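Local coordinates for ADP-ribosylating toxin CARDS (Mycoplasma pneumoniae, PDB 4TLV), which transfers ADP-ribose from NAD+ to multiple target proteins as a mono-ADP-ribosylating toxin and causes vacuolation of mammalian cells and disruption of respiratory epithelium, at residues F315-D327 with L352-M366. Residues are numbered along the deposited sequence; the frame is centred on the assembly and turned at random.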
ATOM      1  N   PHE A 315     -17.632   5.589   6.225  1.00 11.69           N
ATOM      2  CA  PHE A 315     -16.282   5.561   5.672  1.00 11.08           C
ATOM      3  C   PHE A 315     -15.305   4.992   6.689  1.00 10.00           C
ATOM      4  O   PHE A 315     -15.583   4.977   7.887  1.00 12.01           O
ATOM      5  CB  PHE A 315     -15.806   6.965   5.271  1.00 10.77           C
ATOM      6  CG  PHE A 315     -16.667   7.620   4.213  1.00 14.64           C
ATOM      7  CD1 PHE A 315     -17.847   8.257   4.570  1.00 15.44           C
ATOM      8  CD2 PHE A 315     -16.301   7.591   2.880  1.00 14.52           C
ATOM      9  CE1 PHE A 315     -18.654   8.857   3.618  1.00 16.50           C
ATOM     10  CE2 PHE A 315     -17.106   8.190   1.908  1.00 14.63           C
ATOM     11  CZ  PHE A 315     -18.289   8.826   2.285  1.00 13.45           C
ATOM     12  N   PHE A 316     -14.163   4.519   6.198  1.00 11.56           N
ATOM     13  CA  PHE A 316     -13.062   4.160   7.076  1.00 10.90           C
ATOM     14  C   PHE A 316     -11.742   4.565   6.447  1.00 10.26           C
ATOM     15  O   PHE A 316     -11.636   4.691   5.225  1.00 13.15           O
ATOM     16  CB  PHE A 316     -13.086   2.661   7.429  1.00 12.12           C
ATOM     17  CG  PHE A 316     -12.953   1.741   6.242  1.00 11.25           C
ATOM     18  CD1 PHE A 316     -11.695   1.391   5.763  1.00 13.48           C
ATOM     19  CD2 PHE A 316     -14.074   1.170   5.655  1.00 11.96           C
ATOM     20  CE1 PHE A 316     -11.561   0.520   4.681  1.00 14.11           C
ATOM     21  CE2 PHE A 316     -13.951   0.289   4.576  1.00 13.00           C
ATOM     22  CZ  PHE A 316     -12.687  -0.023   4.084  1.00 13.76           C
ATOM     23  N   TRP A 317     -10.740   4.776   7.292  1.00  9.21           N
ATOM     24  CA  TRP A 317      -9.411   5.152   6.853  1.00  9.84           C
ATOM     25  C   TRP A 317      -8.561   3.902   7.079  1.00 11.55           C
ATOM     26  O   TRP A 317      -8.505   3.395   8.201  1.00 11.24           O
ATOM     27  CB  TRP A 317      -8.923   6.321   7.711  1.00 11.04           C
ATOM     28  CG  TRP A 317      -7.584   6.920   7.326  1.00  9.83           C
ATOM     29  CD1 TRP A 317      -7.080   7.082   6.069  1.00  8.55           C
ATOM     30  CD2 TRP A 317      -6.617   7.457   8.223  1.00 10.10           C
ATOM     31  NE1 TRP A 317      -5.824   7.666   6.132  1.00 10.33           N
ATOM     32  CE2 TRP A 317      -5.531   7.919   7.446  1.00 11.06           C
ATOM     33  CE3 TRP A 317      -6.558   7.593   9.618  1.00 12.29           C
ATOM     34  CZ2 TRP A 317      -4.391   8.484   8.019  1.00 12.50           C
ATOM     35  CZ3 TRP A 317      -5.440   8.168  10.182  1.00 14.09           C
ATOM     36  CH2 TRP A 317      -4.365   8.604   9.382  1.00 12.24           C
ATOM     37  N   ASP A 318      -7.926   3.396   6.023  1.00 11.00           N
ATOM     38  CA  ASP A 318      -7.169   2.137   6.122  1.00 11.53           C
ATOM     39  C   ASP A 318      -5.643   2.324   6.159  1.00 12.08           C
ATOM     40  O   ASP A 318      -5.143   3.440   6.093  1.00  9.32           O
ATOM     41  CB  ASP A 318      -7.591   1.136   5.020  1.00  9.28           C
ATOM     42  CG  ASP A 318      -7.074   1.518   3.621  1.00  8.63           C
ATOM     43  OD1 ASP A 318      -6.107   2.299   3.490  1.00  9.94           O
ATOM     44  OD2 ASP A 318      -7.639   1.005   2.636  1.00 12.39           O
ATOM     45  N   VAL A 319      -4.907   1.218   6.274  1.00  9.53           N
ATOM     46  CA  VAL A 319      -3.463   1.284   6.477  1.00  9.59           C
ATOM     47  C   VAL A 319      -2.692   1.669   5.220  1.00  8.35           C
ATOM     48  O   VAL A 319      -1.496   1.953   5.299  1.00  9.73           O
ATOM     49  CB  VAL A 319      -2.904  -0.058   6.985  1.00 11.01           C
ATOM     50  CG1 VAL A 319      -3.203  -0.223   8.486  1.00 12.47           C
ATOM     51  CG2 VAL A 319      -3.490  -1.211   6.160  1.00 10.07           C
ATOM     52  N   TYR A 320      -3.380   1.709   4.077  1.00  8.78           N
ATOM     53  CA  TYR A 320      -2.792   2.267   2.850  1.00  8.34           C
ATOM     54  C   TYR A 320      -3.057   3.769   2.798  1.00 11.39           C
ATOM     55  O   TYR A 320      -2.731   4.428   1.818  1.00 13.12           O
ATOM     56  CB  TYR A 320      -3.389   1.589   1.605  1.00 10.89           C
ATOM     57  CG  TYR A 320      -3.040   0.126   1.516  1.00 10.76           C
ATOM     58  CD1 TYR A 320      -1.771  -0.280   1.136  1.00 12.67           C
ATOM     59  CD2 TYR A 320      -3.965  -0.844   1.830  1.00 11.79           C
ATOM     60  CE1 TYR A 320      -1.435  -1.634   1.081  1.00 13.91           C
ATOM     61  CE2 TYR A 320      -3.638  -2.186   1.776  1.00 13.08           C
ATOM     62  CZ  TYR A 320      -2.368  -2.570   1.402  1.00 16.20           C
ATOM     63  OH  TYR A 320      -2.050  -3.909   1.334  1.00 20.87           O
ATOM     64  N   GLN A 321      -3.640   4.291   3.874  1.00 10.38           N
ATOM     65  CA  GLN A 321      -4.008   5.708   3.983  1.00  9.47           C
ATOM     66  C   GLN A 321      -5.255   6.121   3.190  1.00  9.61           C
ATOM     67  O   GLN A 321      -5.497   7.315   3.009  1.00  9.69           O
ATOM     68  CB  GLN A 321      -2.827   6.635   3.625  1.00 11.47           C
ATOM     69  CG  GLN A 321      -1.623   6.503   4.542  1.00 13.29           C
ATOM     70  CD  GLN A 321      -0.526   7.528   4.235  1.00 14.51           C
ATOM     71  OE1 GLN A 321       0.593   7.053   3.718  1.00 13.99           O
ATOM     72  NE2 GLN A 321      -0.700   8.739   4.448  1.00 13.02           N
ATOM     73  N   ARG A 322      -6.052   5.151   2.738  1.00  9.71           N
ATOM     74  CA  ARG A 322      -7.201   5.463   1.905  1.00 11.60           C
ATOM     75  C   ARG A 322      -8.425   5.694   2.764  1.00 10.85           C
ATOM     76  O   ARG A 322      -8.602   5.051   3.797  1.00 10.59           O
ATOM     77  CB  ARG A 322      -7.485   4.328   0.924  1.00 11.30           C
ATOM     78  CG  ARG A 322      -6.269   3.929   0.066  1.00 11.62           C
ATOM     79  CD  ARG A 322      -6.627   2.724  -0.830  1.00  9.40           C
ATOM     80  NE  ARG A 322      -6.879   1.520  -0.049  1.00  9.78           N
ATOM     81  CZ  ARG A 322      -6.954   0.299  -0.578  1.00 14.06           C
ATOM     82  NH1 ARG A 322      -6.790   0.138  -1.886  1.00  8.83           N
ATOM     83  NH2 ARG A 322      -7.228  -0.763   0.191  1.00 10.94           N
ATOM     84  N   ILE A 323      -9.270   6.619   2.343  1.00 11.25           N
ATOM     85  CA  ILE A 323     -10.573   6.760   2.983  1.00 10.03           C
ATOM     86  C   ILE A 323     -11.593   6.084   2.071  1.00 12.97           C
ATOM     87  O   ILE A 323     -11.869   6.577   0.974  1.00 12.17           O
ATOM     88  CB  ILE A 323     -10.936   8.257   3.170  1.00 10.59           C
ATOM     89  CG1 ILE A 323      -9.874   8.949   4.023  1.00 13.46           C
ATOM     90  CG2 ILE A 323     -12.324   8.398   3.791  1.00 11.22           C
ATOM     91  CD1 ILE A 323      -9.914  10.488   3.938  1.00 17.97           C
ATOM     92  N   CYS A 324     -12.129   4.944   2.505  1.00 11.07           N
ATOM     93  CA  CYS A 324     -12.973   4.113   1.652  1.00 11.51           C
ATOM     94  C   CYS A 324     -14.422   4.120   2.111  1.00 11.80           C
ATOM     95  O   CYS A 324     -14.690   4.173   3.317  1.00 12.62           O
ATOM     96  CB  CYS A 324     -12.512   2.655   1.683  1.00 10.58           C
ATOM     97  SG  CYS A 324     -10.780   2.351   1.342  1.00 17.13           S
ATOM     98  N   LEU A 325     -15.346   4.031   1.150  1.00 11.04           N
ATOM     99  CA  LEU A 325     -16.754   3.770   1.445  1.00 14.59           C
ATOM    100  C   LEU A 325     -16.861   2.349   1.962  1.00 15.45           C
ATOM    101  O   LEU A 325     -16.175   1.460   1.464  1.00 13.68           O
ATOM    102  CB  LEU A 325     -17.609   3.859   0.186  1.00 17.03           C
ATOM    103  CG  LEU A 325     -18.397   5.124  -0.109  1.00 22.76           C
ATOM    104  CD1 LEU A 325     -19.277   4.911  -1.362  1.00 18.54           C
ATOM    105  CD2 LEU A 325     -19.245   5.538   1.097  1.00 15.56           C
ATOM    106  N   LYS A 326     -17.732   2.126   2.941  1.00 12.65           N
ATOM    107  CA  LYS A 326     -17.864   0.812   3.551  1.00 14.34           C
ATOM    108  C   LYS A 326     -18.230  -0.288   2.559  1.00 15.20           C
ATOM    109  O   LYS A 326     -17.597  -1.340   2.554  1.00 15.95           O
ATOM    110  CB  LYS A 326     -18.901   0.830   4.687  1.00 14.03           C
ATOM    111  CG  LYS A 326     -19.234  -0.555   5.253  1.00 17.17           C
ATOM    112  CD  LYS A 326     -20.387  -0.453   6.263  1.00 17.13           C
ATOM    113  CE  LYS A 326     -20.886  -1.814   6.699  1.00 25.09           C
ATOM    114  NZ  LYS A 326     -19.807  -2.587   7.352  1.00 28.46           N
ATOM    115  N   ASP A 327     -19.254  -0.070   1.742  1.00 14.30           N
ATOM    116  CA  ASP A 327     -19.797  -1.175   0.937  1.00 16.29           C
ATOM    117  C   ASP A 327     -19.178  -1.276  -0.458  1.00 17.89           C
ATOM    118  O   ASP A 327     -18.862  -0.268  -1.096  1.00 15.55           O
ATOM    119  CB  ASP A 327     -21.320  -1.080   0.798  1.00 20.32           C
ATOM    120  CG  ASP A 327     -22.040  -1.243   2.129  1.00 21.76           C
ATOM    121  OD1 ASP A 327     -21.856  -2.287   2.789  1.00 23.70           O
ATOM    122  OD2 ASP A 327     -22.779  -0.315   2.509  1.00 24.37           O
ATOM    123  N   LEU A 352     -14.834  10.022  -6.064  1.00 12.75           N
ATOM    124  CA  LEU A 352     -14.518   8.617  -5.812  1.00 15.13           C
ATOM    125  C   LEU A 352     -13.756   8.012  -6.980  1.00 19.88           C
ATOM    126  O   LEU A 352     -13.928   8.433  -8.126  1.00 16.56           O
ATOM    127  CB  LEU A 352     -15.794   7.802  -5.560  1.00 14.87           C
ATOM    128  CG  LEU A 352     -16.623   8.128  -4.315  1.00 16.86           C
ATOM    129  CD1 LEU A 352     -17.826   7.178  -4.249  1.00 13.12           C
ATOM    130  CD2 LEU A 352     -15.770   8.011  -3.056  1.00 15.62           C
ATOM    131  N   SER A 353     -12.894   7.044  -6.686  1.00 14.81           N
ATOM    132  CA  SER A 353     -12.398   6.139  -7.716  1.00 14.77           C
ATOM    133  C   SER A 353     -12.101   4.766  -7.117  1.00 15.24           C
ATOM    134  O   SER A 353     -12.148   4.587  -5.900  1.00 14.07           O
ATOM    135  CB  SER A 353     -11.178   6.705  -8.455  1.00 18.16           C
ATOM    136  OG  SER A 353     -10.059   6.746  -7.616  1.00 20.24           O
ATOM    137  N   VAL A 354     -11.828   3.791  -7.973  1.00 14.76           N
ATOM    138  CA  VAL A 354     -11.578   2.422  -7.522  1.00 13.16           C
ATOM    139  C   VAL A 354     -10.396   2.394  -6.538  1.00 10.70           C
ATOM    140  O   VAL A 354      -9.312   2.893  -6.846  1.00 11.36           O
ATOM    141  CB  VAL A 354     -11.318   1.490  -8.720  1.00 15.22           C
ATOM    142  CG1 VAL A 354     -10.851   0.092  -8.262  1.00 11.38           C
ATOM    143  CG2 VAL A 354     -12.585   1.358  -9.550  1.00 16.37           C
ATOM    144  N   SER A 355     -10.615   1.815  -5.357  1.00 12.14           N
ATOM    145  CA  SER A 355      -9.561   1.753  -4.330  1.00 10.99           C
ATOM    146  C   SER A 355      -8.335   1.029  -4.856  1.00 10.45           C
ATOM    147  O   SER A 355      -8.444  -0.084  -5.351  1.00 11.74           O
ATOM    148  CB  SER A 355     -10.074   1.016  -3.076  1.00 11.05           C
ATOM    149  OG  SER A 355     -11.299   1.561  -2.614  1.00 12.58           O
ATOM    150  N   ALA A 356      -7.161   1.645  -4.730  1.00 11.21           N
ATOM    151  CA  ALA A 356      -5.932   1.079  -5.279  1.00 12.26           C
ATOM    152  C   ALA A 356      -4.825   1.311  -4.278  1.00 13.72           C
ATOM    153  O   ALA A 356      -4.668   2.426  -3.784  1.00 11.84           O
ATOM    154  CB  ALA A 356      -5.567   1.776  -6.584  1.00 12.62           C
ATOM    155  N   VAL A 357      -4.037   0.279  -4.002  1.00 11.08           N
ATOM    156  CA  VAL A 357      -3.048   0.383  -2.935  1.00 10.27           C
ATOM    157  C   VAL A 357      -1.873   1.271  -3.305  1.00 13.53           C
ATOM    158  O   VAL A 357      -1.146   1.725  -2.426  1.00 11.73           O
ATOM    159  CB  VAL A 357      -2.536  -0.993  -2.477  1.00 10.11           C
ATOM    160  CG1 VAL A 357      -3.680  -1.809  -1.885  1.00 11.32           C
ATOM    161  CG2 VAL A 357      -1.871  -1.736  -3.635  1.00 12.56           C
ATOM    162  N   ASN A 358      -1.680   1.502  -4.603  1.00 10.72           N
ATOM    163  CA  ASN A 358      -0.545   2.278  -5.068  1.00 12.23           C
ATOM    164  C   ASN A 358      -0.904   3.677  -5.552  1.00 14.65           C
ATOM    165  O   ASN A 358      -0.059   4.366  -6.087  1.00 18.20           O
ATOM    166  CB  ASN A 358       0.219   1.532  -6.179  1.00 11.90           C
ATOM    167  CG  ASN A 358      -0.675   1.173  -7.368  1.00 14.10           C
ATOM    168  OD1 ASN A 358      -1.864   0.888  -7.203  1.00 12.41           O
ATOM    169  ND2 ASN A 358      -0.100   1.186  -8.574  1.00 10.82           N
ATOM    170  N   ALA A 359      -2.149   4.098  -5.375  1.00 15.79           N
ATOM    171  CA  ALA A 359      -2.562   5.411  -5.891  1.00 14.51           C
ATOM    172  C   ALA A 359      -2.272   6.517  -4.877  1.00 16.38           C
ATOM    173  O   ALA A 359      -2.964   6.632  -3.856  1.00 14.68           O
ATOM    174  CB  ALA A 359      -4.053   5.386  -6.251  1.00 14.44           C
ATOM    175  N   VAL A 360      -1.253   7.330  -5.154  1.00 12.80           N
ATOM    176  CA  VAL A 360      -0.863   8.396  -4.233  1.00 16.05           C
ATOM    177  C   VAL A 360      -2.014   9.382  -4.029  1.00 14.68           C
ATOM    178  O   VAL A 360      -2.196   9.910  -2.937  1.00 13.39           O
ATOM    179  CB  VAL A 360       0.416   9.124  -4.709  1.00 16.50           C
ATOM    180  CG1 VAL A 360       0.754  10.308  -3.789  1.00 15.18           C
ATOM    181  CG2 VAL A 360       1.599   8.149  -4.752  1.00 20.36           C
ATOM    182  N   ASN A 361      -2.816   9.606  -5.067  1.00 12.20           N
ATOM    183  CA  ASN A 361      -3.927  10.547  -4.947  1.00 13.72           C
ATOM    184  C   ASN A 361      -5.096  10.031  -4.091  1.00 12.84           C
ATOM    185  O   ASN A 361      -6.036  10.774  -3.824  1.00 12.70           O
ATOM    186  CB  ASN A 361      -4.406  11.057  -6.323  1.00 15.35           C
ATOM    187  CG  ASN A 361      -4.954   9.948  -7.219  1.00 18.36           C
ATOM    188  OD1 ASN A 361      -5.101   8.794  -6.798  1.00 16.18           O
ATOM    189  ND2 ASN A 361      -5.270  10.302  -8.471  1.00 17.58           N
ATOM    190  N   GLN A 362      -5.012   8.780  -3.630  1.00  9.95           N
ATOM    191  CA  GLN A 362      -5.979   8.259  -2.655  1.00 10.23           C
ATOM    192  C   GLN A 362      -5.416   8.192  -1.233  1.00 11.22           C
ATOM    193  O   GLN A 362      -6.057   7.638  -0.338  1.00 13.27           O
ATOM    194  CB  GLN A 362      -6.489   6.862  -3.053  1.00 12.32           C
ATOM    195  CG  GLN A 362      -7.153   6.771  -4.434  1.00 12.89           C
ATOM    196  CD  GLN A 362      -7.507   5.336  -4.815  1.00 12.97           C
ATOM    197  OE1 GLN A 362      -7.335   4.405  -4.030  1.00 12.78           O
ATOM    198  NE2 GLN A 362      -8.013   5.155  -6.026  1.00 19.38           N
ATOM    199  N   LYS A 363      -4.226   8.738  -1.012  1.00 11.14           N
ATOM    200  CA  LYS A 363      -3.622   8.671   0.314  1.00 12.67           C
ATOM    201  C   LYS A 363      -3.807   9.969   1.107  1.00 14.93           C
ATOM    202  O   LYS A 363      -3.599  11.069   0.582  1.00 11.10           O
ATOM    203  CB  LYS A 363      -2.150   8.266   0.221  1.00 14.03           C
ATOM    204  CG  LYS A 363      -1.953   6.873  -0.438  1.00 10.71           C
ATOM    205  CD  LYS A 363      -0.506   6.404  -0.267  1.00 12.77           C
ATOM    206  CE  LYS A 363      -0.239   5.074  -0.981  1.00 11.47           C
ATOM    207  NZ  LYS A 363      -1.236   3.988  -0.607  1.00 12.31           N
ATOM    208  N   TRP A 364      -4.189   9.816   2.375  1.00 11.52           N
ATOM    209  CA  TRP A 364      -4.564  10.935   3.246  1.00 10.38           C
ATOM    210  C   TRP A 364      -3.884  10.800   4.597  1.00 12.43           C
ATOM    211  O   TRP A 364      -3.638   9.686   5.055  1.00 12.40           O
ATOM    212  CB  TRP A 364      -6.076  10.930   3.476  1.00 10.24           C
ATOM    213  CG  TRP A 364      -6.864  11.021   2.192  1.00 13.32           C
ATOM    214  CD1 TRP A 364      -7.366   9.977   1.449  1.00 12.45           C
ATOM    215  CD2 TRP A 364      -7.217  12.219   1.495  1.00 14.44           C
ATOM    216  NE1 TRP A 364      -8.008  10.463   0.339  1.00 13.60           N
ATOM    217  CE2 TRP A 364      -7.942  11.837   0.346  1.00 13.57           C
ATOM    218  CE3 TRP A 364      -7.004  13.587   1.741  1.00 16.96           C
ATOM    219  CZ2 TRP A 364      -8.449  12.774  -0.572  1.00 16.02           C
ATOM    220  CZ3 TRP A 364      -7.525  14.524   0.829  1.00 15.91           C
ATOM    221  CH2 TRP A 364      -8.238  14.110  -0.305  1.00 15.66           C
ATOM    222  N   LYS A 365      -3.577  11.929   5.227  1.00 12.32           N
ATOM    223  CA  LYS A 365      -3.033  11.938   6.587  1.00 14.78           C
ATOM    224  C   LYS A 365      -4.053  12.646   7.448  1.00 16.36           C
ATOM    225  O   LYS A 365      -4.740  13.547   6.967  1.00 17.38           O
ATOM    226  CB  LYS A 365      -1.727  12.743   6.656  1.00 18.08           C
ATOM    227  CG  LYS A 365      -0.484  12.075   6.091  1.00 21.75           C
ATOM    228  CD  LYS A 365       0.652  13.119   5.964  1.00 29.47           C
ATOM    229  CE  LYS A 365       0.156  14.318   5.151  1.00 33.87           C
ATOM    230  NZ  LYS A 365       1.183  15.366   4.878  1.00 34.57           N
ATOM    231  N   MET A 366      -4.158  12.248   8.714  1.00 13.70           N
ATOM    232  CA  MET A 366      -5.056  12.920   9.648  1.00 15.22           C
ATOM    233  C   MET A 366      -4.286  13.313  10.896  1.00 20.38           C
ATOM    234  O   MET A 366      -3.824  12.456  11.648  1.00 21.67           O
ATOM    235  CB  MET A 366      -6.224  12.024  10.008  1.00 19.67           C
ATOM    236  CG  MET A 366      -7.008  11.578   8.773  1.00 16.60           C
ATOM    237  SD  MET A 366      -8.592  10.921   9.227  1.00 20.94           S
ATOM    238  CE  MET A 366      -9.123  10.257   7.646  1.00 17.74           C
TER
HETATM  239  O   HOH W   1      -7.879  -2.058  -3.354  1.00 13.15           O
HETATM  240  O   HOH W   2      -8.788   7.417  -0.327  1.00 11.10           O
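M366 slides along one face of W317 in the beta-trefoil D2 domain, where the hairpin formed by strands 315-317 and 323-325 packs on the loop and strand that follow strand 348-354. The slim, unbranched chain of M366 lies flat on the indole: CG sits 3.9 Å from the centroid of the W317 six-membered ring, and SD adds a Met-aromatic contact. W317 CG stands anti to the backbone N (chi1 -176°), which turns the indole toward strand 364-366. Beside it, I323 CD1 touches M366 CE and rests over the W364 five-membered ring. At the hairpin turn, the flat Y320 ring takes the V357 CG1 methyl over its centre, 3.5 Å from the centroid. Polar groups fasten this turn. W364 N donates to Q321 O (2.9 Å), while the Q321 amide, with two N-H groups on NE2, can serve both W364 O, from above its carbonyl plane, and E381. K363 is long enough to bridge two loops: NZ donates to V357 O from above its carbonyl plane and to an in-plane lone pair of Y320 O. Behind them, D318 holds R322 side-on, with OD2 accepting from NE and NH2, and NH2 also reaches T439 O. The other nitrogen, R322 NH1, donates to a water (2.9 Å) that in turn donates to S355 O.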